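Local coordinates for diaminopropionate ammonia-lyase (Escherichia coli, PDB 4D9I), which uses pyridoxal 5'-phosphate to catalyse the alpha,beta-elimination of both L- and D-2,3-diaminopropionate, releasing pyruvate and ammonia, at residues Y385-V388 / G392-A395; G325-Y328 / P332-I335; L23-Q28 / L244-S249; L31-H36 / L209-V214. All blocks are in the same frame, centred on the assembly; numbering follows the deposited sequence.

From the N terminus, residues 23-28 and then 31-36, at the start and end of helix 26-36, open the two long loops. Contact 4 closes first, at 209-214 on helix 208-220, and lies nested inside the loop that contact 3 closes at 244-249 on helix 235-248. One N-terminal helix is thus tied to two helices far along the chain from it, which touch each other through Leu-244 and Val-214. Contact 2 follows in series, a short loop after helix 315-325, and contact 1 ends the chain with a short turn after helix 382-389. These last two touch through Tyr-385 and both reach the second subunit; contact 1 lies across the chain's centre from contacts 3 and 4.

Contact 1. Residues Y385-V388 / G392-A395; sequences YREV and GKHA
Glu-387 and Val-388, on the last turn of helix 382-389, present their carbonyls to a chain that doubles back at Gly-392 (phi 72°), so that Lys-393 N donates to Glu-387 O at 3.0 Å while Gly-392 N makes a weak bond to Val-388 O. Glycine is at home in this positive-phi turn, and Gly-392 CA lies 3.4 Å from Val-388 O, a CA-H...O contact.

The side chains add a salt bridge to the same turn. Lys-393 sets out with CG opposite its backbone N, then bends at its third torsion (chi3 80°), which swings the ammonium back to the helix. NZ reaches Glu-387 OE1 at 2.7 Å, meeting it on the anti side and 20° out of the carboxylate plane. The lysine's aliphatic part is used as well: CE lies 3.8 Å from Glu-387 CB. Valine suits the neighbouring position: its side chain packs on Ala-318 and Met-321 of helix 315-325, and Val-388 CG1 comes within 4.0 Å of Lys-393 O.

Neither charged group relies on this pair alone. Glu-387 OE2 forms a salt bridge with Lys-383 of the same chain and accepts a hydrogen bond from Ser-2 N of the second subunit, and Lys-393 NZ also bonds His-384 ND1. With partners on both of its oxygens, the buried carboxylate is probably kept ionised, and it links the C-terminal turn to the dimer interface.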
loop_
_atom_site.group_PDB
_atom_site.type_symbol
_atom_site.label_atom_id
_atom_site.label_comp_id
_atom_site.label_asym_id
_atom_site.label_seq_id
_atom_site.Cartn_x
_atom_site.Cartn_y
_atom_site.Cartn_z
ATOM N N TYR B 385 -11.771 3.031 -1.216
ATOM C CA TYR B 385 -10.562 2.270 -0.898
ATOM C C TYR B 385 -9.330 3.020 -1.428
ATOM O O TYR B 385 -8.363 3.243 -0.699
ATOM C CB TYR B 385 -10.606 0.858 -1.497
ATOM C CG TYR B 385 -9.363 0.069 -1.120
ATOM C CD1 TYR B 385 -9.239 -0.489 0.148
ATOM C CD2 TYR B 385 -8.299 -0.064 -2.015
ATOM C CE1 TYR B 385 -8.093 -1.185 0.530
ATOM C CE2 TYR B 385 -7.151 -0.760 -1.654
ATOM C CZ TYR B 385 -7.046 -1.302 -0.402
ATOM O OH TYR B 385 -5.928 -1.986 -0.066
ATOM N N ARG B 386 -9.399 3.431 -2.692
ATOM C CA ARG B 386 -8.256 4.087 -3.330
ATOM C C ARG B 386 -8.053 5.514 -2.810
ATOM O O ARG B 386 -6.904 5.976 -2.669
ATOM C CB ARG B 386 -8.376 4.041 -4.858
ATOM C CG ARG B 386 -8.235 2.634 -5.441
ATOM C CD ARG B 386 -6.979 1.927 -4.942
ATOM N NE ARG B 386 -7.003 0.496 -5.248
ATOM C CZ ARG B 386 -5.948 -0.313 -5.154
ATOM N NH1 ARG B 386 -4.763 0.162 -4.764
ATOM N NH2 ARG B 386 -6.084 -1.607 -5.440
ATOM N N GLU B 387 -9.151 6.205 -2.496
ATOM C CA GLU B 387 -9.044 7.504 -1.821
ATOM C C GLU B 387 -8.266 7.395 -0.493
ATOM O O GLU B 387 -7.419 8.248 -0.179
ATOM C CB GLU B 387 -10.438 8.145 -1.636
ATOM C CG GLU B 387 -10.955 8.761 -2.916
ATOM C CD GLU B 387 -12.460 9.020 -2.935
ATOM O OE1 GLU B 387 -13.179 8.664 -1.981
ATOM O OE2 GLU B 387 -12.925 9.573 -3.934
ATOM N N VAL B 388 -8.505 6.321 0.260
ATOM C CA VAL B 388 -7.759 6.095 1.507
ATOM C C VAL B 388 -6.284 5.721 1.254
ATOM O O VAL B 388 -5.372 6.353 1.811
ATOM C CB VAL B 388 -8.434 5.038 2.420
ATOM C CG1 VAL B 388 -7.578 4.727 3.656
ATOM C CG2 VAL B 388 -9.826 5.496 2.854
ATOM N N GLY B 392 -4.638 9.322 0.539
ATOM C CA GLY B 392 -4.420 9.604 1.953
ATOM C C GLY B 392 -5.624 10.251 2.632
ATOM O O GLY B 392 -5.478 10.874 3.676
ATOM N N LYS B 393 -6.804 10.126 2.025
ATOM C CA LYS B 393 -8.065 10.462 2.711
ATOM C C LYS B 393 -8.121 9.845 4.122
ATOM O O LYS B 393 -7.677 8.704 4.337
ATOM C CB LYS B 393 -9.278 9.997 1.887
ATOM C CG LYS B 393 -10.607 10.572 2.366
ATOM C CD LYS B 393 -11.771 10.251 1.424
ATOM C CE LYS B 393 -12.292 8.830 1.652
ATOM N NZ LYS B 393 -13.394 8.443 0.718
ATOM N N HIS B 394 -8.663 10.604 5.075
ATOM C CA HIS B 394 -8.769 10.170 6.482
ATOM C C HIS B 394 -7.393 9.896 7.036
ATOM O O HIS B 394 -7.143 8.870 7.689
ATOM C CB HIS B 394 -9.714 8.961 6.665
ATOM C CG HIS B 394 -11.141 9.205 6.188
ATOM N ND1 HIS B 394 -11.790 10.375 6.378
ATOM C CD2 HIS B 394 -12.044 8.361 5.521
ATOM C CE1 HIS B 394 -13.031 10.298 5.846
ATOM N NE2 HIS B 394 -13.187 9.066 5.325
ATOM N N ALA B 395 -6.479 10.822 6.762
ATOM C CA ALA B 395 -5.110 10.722 7.237
ATOM C C ALA B 395 -5.070 10.830 8.750
ATOM O O ALA B 395 -6.021 11.295 9.381
ATOM C CB ALA B 395 -4.229 11.793 6.606
#

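Contact 2. Residues G325-Y328 / P332-I335; sequences GNPY and PRII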
loop_
_atom_site.group_PDB
_atom_site.type_symbol
_atom_site.label_atom_id
_atom_site.label_comp_id
_atom_site.label_asym_id
_atom_site.label_seq_id
_atom_site.Cartn_x
_atom_site.Cartn_y
_atom_site.Cartn_z
ATOM N N GLY B 325 -2.737 -2.990 3.239
ATOM C CA GLY B 325 -2.590 -2.896 1.795
ATOM C C GLY B 325 -1.159 -2.631 1.338
ATOM O O GLY B 325 -0.843 -2.816 0.156
ATOM N N ASN B 326 -0.298 -2.175 2.249
ATOM C CA ASN B 326 1.107 -1.978 1.914
ATOM C C ASN B 326 1.919 -2.482 3.087
ATOM O O ASN B 326 2.334 -1.714 3.949
ATOM C CB ASN B 326 1.413 -0.503 1.565
ATOM C CG ASN B 326 2.870 -0.273 1.175
ATOM O OD1 ASN B 326 3.727 -1.169 1.297
ATOM N ND2 ASN B 326 3.178 0.958 0.763
ATOM N N PRO B 327 2.132 -3.804 3.117
ATOM C CA PRO B 327 2.635 -4.456 4.311
ATOM C C PRO B 327 4.079 -4.088 4.656
ATOM O O PRO B 327 4.835 -3.518 3.839
ATOM C CB PRO B 327 2.492 -5.957 3.998
ATOM C CG PRO B 327 2.385 -6.041 2.511
ATOM C CD PRO B 327 1.703 -4.768 2.077
ATOM N N TYR B 328 4.433 -4.415 5.888
ATOM C CA TYR B 328 5.775 -4.198 6.413
ATOM C C TYR B 328 6.660 -5.384 6.096
ATOM O O TYR B 328 6.180 -6.535 6.059
ATOM C CB TYR B 328 5.713 -4.029 7.938
ATOM C CG TYR B 328 6.931 -3.328 8.519
ATOM C CD1 TYR B 328 7.157 -1.985 8.244
ATOM C CD2 TYR B 328 7.840 -3.995 9.341
ATOM C CE1 TYR B 328 8.258 -1.318 8.755
ATOM C CE2 TYR B 328 8.952 -3.327 9.875
ATOM C CZ TYR B 328 9.136 -1.979 9.566
ATOM O OH TYR B 328 10.209 -1.249 10.036
ATOM N N PRO B 332 2.714 -10.731 3.719
ATOM C CA PRO B 332 1.760 -10.713 2.590
ATOM C C PRO B 332 0.837 -9.486 2.660
ATOM O O PRO B 332 0.555 -8.986 3.752
ATOM C CB PRO B 332 0.936 -12.008 2.804
ATOM C CG PRO B 332 1.002 -12.223 4.289
ATOM C CD PRO B 332 2.402 -11.804 4.684
ATOM N N ARG B 333 0.389 -9.018 1.491
ATOM C CA ARG B 333 -0.472 -7.848 1.346
ATOM C C ARG B 333 -1.945 -8.278 1.383
ATOM O O ARG B 333 -2.267 -9.323 0.850
ATOM C CB ARG B 333 -0.176 -7.206 -0.012
ATOM C CG ARG B 333 -1.119 -6.086 -0.425
ATOM C CD ARG B 333 -0.438 -5.221 -1.474
ATOM N NE ARG B 333 -1.401 -4.429 -2.235
ATOM C CZ ARG B 333 -1.822 -4.776 -3.448
ATOM N NH1 ARG B 333 -1.308 -5.857 -4.036
ATOM N NH2 ARG B 333 -2.678 -4.024 -4.119
ATOM N N ILE B 334 -2.812 -7.458 1.983
ATOM C CA ILE B 334 -4.236 -7.774 2.157
ATOM C C ILE B 334 -5.070 -6.543 1.769
ATOM O O ILE B 334 -4.786 -5.417 2.204
ATOM C CB ILE B 334 -4.546 -8.196 3.627
ATOM C CG1 ILE B 334 -3.803 -9.503 3.992
ATOM C CG2 ILE B 334 -6.045 -8.302 3.856
ATOM C CD1 ILE B 334 -3.788 -9.859 5.474
ATOM N N ILE B 335 -6.081 -6.753 0.924
ATOM C CA ILE B 335 -6.973 -5.676 0.490
ATOM C C ILE B 335 -8.138 -5.714 1.483
ATOM O O ILE B 335 -8.889 -6.699 1.534
ATOM C CB ILE B 335 -7.488 -5.885 -0.955
ATOM C CG1 ILE B 335 -6.321 -6.046 -1.963
ATOM C CG2 ILE B 335 -8.428 -4.761 -1.358
ATOM C CD1 ILE B 335 -5.254 -4.977 -1.890
#
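Pro-327 lays its ring slantwise across the base of Arg-333, with CG 3.6 Å from Arg-333 CA and CD 3.7 Å from Arg-333 CB. The proline CB completes the contact on the backbone side, 3.6 Å from Pro-332 O. A rigid, compact ring suits this place: it packs on the arginine's CA and CB without bringing a polar end of its own.

A chi1 of 172° points Arg-333 away from its own amide nitrogen, and the chain then runs extended as far as NE, which carries it past Gly-325. Arg-333 CD and Gly-325 O are modelled 2.9 Å apart, unusually short for carbon and oxygen, so the detail is doubtful. The carbonyl oxygen lies at the edge of the guanidinium, near its plane.

The two segments belong to the loop that joins helix 315-325 to helix 338-352, on the dimer-facing side of this fold type II enzyme. Arg-333 NH2 crosses to Asn-326 OD1 of the second subunit, and Asn-326 of this chain receives the same bond from Arg-333 of its partner, so the pair is reciprocal.

The returning backbone runs close to Gly-325, whose CA lies 3.4 Å from Ile-334 O in a CA-H...O contact; Ile-334 also bonds Leu-324 through the backbone. The side chain of Ile-334, a branched hydrocarbon in a buried position, packs on Cys-48 of strand 47-49 and on Val-64 and Asp-66 of strand 61-66.

Contact 3. Residues L23-Q28 / L244-S249; sequences LFSQSQ and LVDVYS
The N terminus of helix 26-36 is met here by an acid from another helix, as Asp-246 of helix 235-248 takes the N-H of the first helical residue, Gln-26. The bond from Gln-26 N to Asp-246 OD2 is 3.0 Å long and nearly straight, 169° at the hydrogen. It meets the oxygen on the anti side, 33° out of the carboxylate plane. In Asp-246 a chi1 of -169° turns the carboxylate away from its own N, and the short side chain reaches toward the start of helix 26-36. Ser-25, the N-cap residue, lies alongside, its CB 3.4 Å from Asp-246 OD2.

Within the helix start, Gln-28 serves as the N3 residue. Its OE1 accepts from Ser-25 N at 3.1 Å, which is the N3-side-chain half of a capping box, and it also bonds Ser-25 OG at 2.7 Å. Serine suits the N-cap here because its hydroxyl can donate to the Gln-28 amide. An aspartate at the N-H end of a helix would probably be favoured further by the helix dipole.

Helix 235-248 is the crossover between parallel strands 226-230 and 254-260 of the mixed sheet, a beta-alpha-beta unit, and the contact is made by its last turn. One position beyond the acid, Val-247 adds a nonpolar surface: its CG2 is 3.6 Å from Gln-26 CG and 3.5 Å from Gln-26 CD, and the glutamine chain passes over it at about a right angle. The other methyl of Val-247, CG1, lies over the ring of Tyr-248, while Arg-218 of helix 208-220 also packs on this valine.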
loop_
_atom_site.group_PDB
_atom_site.type_symbol
_atom_site.label_atom_id
_atom_site.label_comp_id
_atom_site.label_asym_id
_atom_site.label_seq_id
_atom_site.Cartn_x
_atom_site.Cartn_y
_atom_site.Cartn_z
ATOM N N LEU B 23 -25.729 -22.775 21.849
ATOM C CA LEU B 23 -26.303 -22.374 20.555
ATOM C C LEU B 23 -25.271 -21.919 19.501
ATOM O O LEU B 23 -25.403 -22.251 18.320
ATOM C CB LEU B 23 -27.372 -21.286 20.759
ATOM C CG LEU B 23 -28.383 -21.132 19.607
ATOM C CD1 LEU B 23 -28.958 -22.486 19.196
ATOM C CD2 LEU B 23 -29.503 -20.159 19.962
ATOM N N PHE B 24 -24.264 -21.158 19.933
ATOM C CA PHE B 24 -23.180 -20.702 19.047
ATOM C C PHE B 24 -21.851 -21.357 19.436
ATOM O O PHE B 24 -20.997 -20.708 20.033
ATOM C CB PHE B 24 -23.065 -19.151 19.028
ATOM C CG PHE B 24 -24.369 -18.446 18.711
ATOM C CD1 PHE B 24 -24.957 -18.554 17.444
ATOM C CD2 PHE B 24 -25.034 -17.714 19.690
ATOM C CE1 PHE B 24 -26.168 -17.936 17.160
ATOM C CE2 PHE B 24 -26.261 -17.103 19.421
ATOM C CZ PHE B 24 -26.831 -17.212 18.147
ATOM N N SER B 25 -21.683 -22.630 19.072
ATOM C CA SER B 25 -20.525 -23.436 19.487
ATOM C C SER B 25 -19.882 -24.226 18.345
ATOM O O SER B 25 -20.244 -24.065 17.192
ATOM C CB SER B 25 -20.929 -24.396 20.611
ATOM O OG SER B 25 -21.724 -25.456 20.108
ATOM N N GLN B 26 -18.934 -25.096 18.680
ATOM C CA GLN B 26 -18.249 -25.928 17.684
ATOM C C GLN B 26 -19.145 -26.788 16.769
ATOM O O GLN B 26 -18.894 -26.880 15.565
ATOM C CB GLN B 26 -17.235 -26.825 18.376
ATOM C CG GLN B 26 -15.887 -26.154 18.539
ATOM C CD GLN B 26 -14.933 -26.976 19.374
ATOM O OE1 GLN B 26 -15.043 -27.030 20.600
ATOM N NE2 GLN B 26 -13.977 -27.605 18.713
ATOM N N SER B 27 -20.170 -27.425 17.338
ATOM C CA SER B 27 -20.986 -28.368 16.568
ATOM C C SER B 27 -21.841 -27.699 15.487
ATOM O O SER B 27 -21.907 -28.203 14.369
ATOM C CB SER B 27 -21.825 -29.273 17.484
ATOM O OG SER B 27 -22.488 -28.522 18.486
ATOM N N GLN B 28 -22.469 -26.565 15.807
ATOM C CA GLN B 28 -23.265 -25.813 14.812
ATOM C C GLN B 28 -22.377 -25.239 13.727
ATOM O O GLN B 28 -22.736 -25.261 12.541
ATOM C CB GLN B 28 -24.094 -24.694 15.449
ATOM C CG GLN B 28 -25.171 -25.188 16.401
ATOM C CD GLN B 28 -24.701 -25.182 17.840
ATOM O OE1 GLN B 28 -23.507 -24.966 18.124
ATOM N NE2 GLN B 28 -25.634 -25.393 18.764
ATOM N N LEU B 244 -15.130 -19.467 19.199
ATOM C CA LEU B 244 -13.747 -19.429 19.686
ATOM C C LEU B 244 -13.652 -19.758 21.176
ATOM O O LEU B 244 -12.760 -20.495 21.618
ATOM C CB LEU B 244 -13.131 -18.053 19.432
ATOM C CG LEU B 244 -12.797 -17.690 17.982
ATOM C CD1 LEU B 244 -12.260 -16.270 17.869
ATOM C CD2 LEU B 244 -11.816 -18.685 17.369
ATOM N N VAL B 245 -14.597 -19.209 21.926
ATOM C CA VAL B 245 -14.619 -19.314 23.372
ATOM C C VAL B 245 -15.069 -20.726 23.752
ATOM O O VAL B 245 -14.686 -21.241 24.796
ATOM C CB VAL B 245 -15.475 -18.153 23.931
ATOM C CG1 VAL B 245 -16.605 -18.595 24.832
ATOM C CG2 VAL B 245 -14.607 -17.033 24.477
ATOM N N ASP B 246 -15.822 -21.373 22.859
ATOM C CA ASP B 246 -16.112 -22.799 23.008
ATOM C C ASP B 246 -14.859 -23.656 22.809
ATOM O O ASP B 246 -14.665 -24.635 23.528
ATOM C CB ASP B 246 -17.236 -23.253 22.059
ATOM C CG ASP B 246 -17.746 -24.655 22.378
ATOM O OD1 ASP B 246 -18.056 -24.943 23.555
ATOM O OD2 ASP B 246 -17.845 -25.475 21.442
ATOM N N VAL B 247 -14.033 -23.284 21.831
ATOM C CA VAL B 247 -12.764 -23.952 21.538
ATOM C C VAL B 247 -11.708 -23.656 22.607
ATOM O O VAL B 247 -11.033 -24.574 23.076
ATOM C CB VAL B 247 -12.205 -23.512 20.160
ATOM C CG1 VAL B 247 -10.771 -23.994 19.949
ATOM C CG2 VAL B 247 -13.102 -24.004 19.030
ATOM N N TYR B 248 -11.585 -22.389 23.004
ATOM C CA TYR B 248 -10.443 -21.939 23.804
ATOM C C TYR B 248 -10.683 -21.596 25.272
ATOM O O TYR B 248 -9.712 -21.412 26.030
ATOM C CB TYR B 248 -9.773 -20.745 23.118
ATOM C CG TYR B 248 -9.132 -21.061 21.795
ATOM C CD1 TYR B 248 -8.037 -21.921 21.719
ATOM C CD2 TYR B 248 -9.616 -20.487 20.609
ATOM C CE1 TYR B 248 -7.439 -22.199 20.502
ATOM C CE2 TYR B 248 -9.021 -20.755 19.387
ATOM C CZ TYR B 248 -7.934 -21.609 19.343
ATOM O OH TYR B 248 -7.347 -21.879 18.137
ATOM N N SER B 249 -11.949 -21.535 25.681
ATOM C CA SER B 249 -12.357 -21.041 27.001
ATOM C C SER B 249 -12.329 -19.519 27.022
ATOM O O SER B 249 -11.396 -18.897 26.506
ATOM C CB SER B 249 -11.502 -21.609 28.151
ATOM O OG SER B 249 -10.359 -20.782 28.363
#

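Contact 4. Residues L31-H36 / L209-V214; sequences LARQFH and LADEAV
The guanidinium of Arg-33 has Glu-212 CG over one face, 3.6 Å above the plane and centred on it, and Asp-211 at its edge. Arg-33 NH1 gives its N-H to Asp-211 OD2 at 2.7 Å and 162°, the oxygen only 1° out of the guanidinium plane. The donor comes up nearly in line with the C-O bond, and the carboxylate stands 74° to the guanidinium, so this is a single-point salt bridge and not a flat two-armed pairing. The same oxygen also lies close to the arginine stem, with Arg-33 CD 3.2 Å from Asp-211 OD2.

A fully extended chain carries the charge from helix 26-36 across to helix 208-220; Arg-33 CA and Asp-211 CA are 7.8 Å apart. Arginine suits the span, being long enough to cross and having N-H groups to spare: NH1 also forms a salt bridge with Glu-215 OE1, and NE bonds Tyr-42 OH, a hydroxyl that is hydrogen-bonded to Glu-212 OE2 as well.

Helix 208-220 leads into strand 226-230 of the mixed sheet, and the contact fastens the N-terminal helix to it. Glu-212 offers the guanidinium its CG methylene, while its own carboxylate looks elsewhere: besides the tyrosine bond, OE1 forms salt bridges with Arg-70 and Lys-65. Arg-33 NE and Glu-212 OE2 are 4.4 Å apart, with the oxygen well off the guanidinium plane, which leaves a longer-range attraction between opposite charges.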
loop_
_atom_site.group_PDB
_atom_site.type_symbol
_atom_site.label_atom_id
_atom_site.label_comp_id
_atom_site.label_asym_id
_atom_site.label_seq_id
_atom_site.Cartn_x
_atom_site.Cartn_y
_atom_site.Cartn_z
ATOM N N LEU B 31 -21.494 -28.025 11.421
ATOM C CA LEU B 31 -22.668 -28.251 10.573
ATOM C C LEU B 31 -22.757 -27.204 9.459
ATOM O O LEU B 31 -22.941 -27.549 8.287
ATOM C CB LEU B 31 -23.952 -28.267 11.409
ATOM C CG LEU B 31 -24.154 -29.449 12.369
ATOM C CD1 LEU B 31 -25.387 -29.241 13.243
ATOM C CD2 LEU B 31 -24.263 -30.765 11.602
ATOM N N ALA B 32 -22.602 -25.931 9.821
ATOM C CA ALA B 32 -22.595 -24.866 8.824
ATOM C C ALA B 32 -21.475 -25.087 7.799
ATOM O O ALA B 32 -21.710 -25.022 6.590
ATOM C CB ALA B 32 -22.470 -23.497 9.487
ATOM N N ARG B 33 -20.271 -25.394 8.276
ATOM C CA ARG B 33 -19.146 -25.602 7.364
ATOM C C ARG B 33 -19.362 -26.749 6.366
ATOM O O ARG B 33 -19.012 -26.629 5.186
ATOM C CB ARG B 33 -17.831 -25.801 8.124
ATOM C CG ARG B 33 -16.643 -25.859 7.179
ATOM C CD ARG B 33 -15.320 -25.773 7.907
ATOM N NE ARG B 33 -14.230 -25.852 6.949
ATOM C CZ ARG B 33 -12.954 -25.946 7.280
ATOM N NH1 ARG B 33 -12.593 -25.970 8.560
ATOM N NH2 ARG B 33 -12.039 -26.021 6.325
ATOM N N GLN B 34 -19.908 -27.859 6.856
ATOM C CA GLN B 34 -20.325 -28.983 6.018
ATOM C C GLN B 34 -21.249 -28.539 4.882
ATOM O O GLN B 34 -21.124 -29.021 3.747
ATOM C CB GLN B 34 -21.057 -30.021 6.860
ATOM C CG GLN B 34 -20.184 -30.831 7.816
ATOM C CD GLN B 34 -21.028 -31.781 8.670
ATOM O OE1 GLN B 34 -21.602 -32.750 8.166
ATOM N NE2 GLN B 34 -21.118 -31.493 9.971
ATOM N N PHE B 35 -22.165 -27.619 5.206
ATOM C CA PHE B 35 -23.066 -27.009 4.231
ATOM C C PHE B 35 -22.282 -26.183 3.219
ATOM O O PHE B 35 -22.422 -26.389 2.019
ATOM C CB PHE B 35 -24.118 -26.137 4.936
ATOM C CG PHE B 35 -24.848 -25.206 4.014
ATOM C CD1 PHE B 35 -25.913 -25.658 3.255
ATOM C CD2 PHE B 35 -24.466 -23.868 3.906
ATOM C CE1 PHE B 35 -26.580 -24.810 2.393
ATOM C CE2 PHE B 35 -25.137 -23.009 3.047
ATOM C CZ PHE B 35 -26.195 -23.485 2.290
ATOM N N HIS B 36 -21.454 -25.260 3.714
ATOM C CA HIS B 36 -20.619 -24.400 2.851
ATOM C C HIS B 36 -19.704 -25.132 1.911
ATOM O O HIS B 36 -19.487 -24.686 0.786
ATOM C CB HIS B 36 -19.813 -23.410 3.678
ATOM C CG HIS B 36 -20.661 -22.402 4.405
ATOM N ND1 HIS B 36 -20.510 -22.140 5.717
ATOM C CD2 HIS B 36 -21.706 -21.600 3.962
ATOM C CE1 HIS B 36 -21.396 -21.209 6.087
ATOM N NE2 HIS B 36 -22.129 -20.880 5.012
ATOM N N LEU B 209 -15.984 -19.272 9.432
ATOM C CA LEU B 209 -14.704 -18.555 9.296
ATOM C C LEU B 209 -13.834 -18.793 10.516
ATOM O O LEU B 209 -12.615 -18.853 10.400
ATOM C CB LEU B 209 -14.895 -17.057 9.005
ATOM C CG LEU B 209 -15.282 -16.079 10.123
ATOM C CD1 LEU B 209 -14.048 -15.543 10.821
ATOM C CD2 LEU B 209 -16.128 -14.932 9.569
ATOM N N ALA B 210 -14.464 -18.935 11.683
ATOM C CA ALA B 210 -13.722 -19.212 12.906
ATOM C C ALA B 210 -13.252 -20.683 12.932
ATOM O O ALA B 210 -12.092 -20.967 13.310
ATOM C CB ALA B 210 -14.574 -18.893 14.132
ATOM N N ASP B 211 -14.134 -21.607 12.525
ATOM C CA ASP B 211 -13.753 -23.031 12.399
ATOM C C ASP B 211 -12.526 -23.195 11.482
ATOM O O ASP B 211 -11.546 -23.863 11.849
ATOM C CB ASP B 211 -14.922 -23.895 11.910
ATOM C CG ASP B 211 -14.566 -25.385 11.848
ATOM O OD1 ASP B 211 -14.773 -26.070 12.856
ATOM O OD2 ASP B 211 -14.062 -25.873 10.812
ATOM N N GLU B 212 -12.582 -22.565 10.310
ATOM C CA GLU B 212 -11.451 -22.578 9.376
ATOM C C GLU B 212 -10.181 -22.023 10.000
ATOM O O GLU B 212 -9.118 -22.628 9.870
ATOM C CB GLU B 212 -11.754 -21.769 8.113
ATOM C CG GLU B 212 -12.789 -22.375 7.183
ATOM C CD GLU B 212 -13.136 -21.436 6.044
ATOM O OE1 GLU B 212 -12.470 -20.358 5.945
ATOM O OE2 GLU B 212 -14.052 -21.774 5.239
ATOM N N ALA B 213 -10.301 -20.874 10.666
ATOM C CA ALA B 213 -9.156 -20.217 11.302
ATOM C C ALA B 213 -8.516 -21.079 12.385
ATOM O O ALA B 213 -7.297 -21.106 12.489
ATOM C CB ALA B 213 -9.530 -18.834 11.852
ATOM N N VAL B 214 -9.333 -21.788 13.171
ATOM C CA VAL B 214 -8.805 -22.651 14.225
ATOM C C VAL B 214 -8.028 -23.804 13.591
ATOM O O VAL B 214 -6.916 -24.098 14.005
ATOM C CB VAL B 214 -9.907 -23.185 15.176
ATOM C CG1 VAL B 214 -9.352 -24.259 16.094
ATOM C CG2 VAL B 214 -10.451 -22.058 16.029
#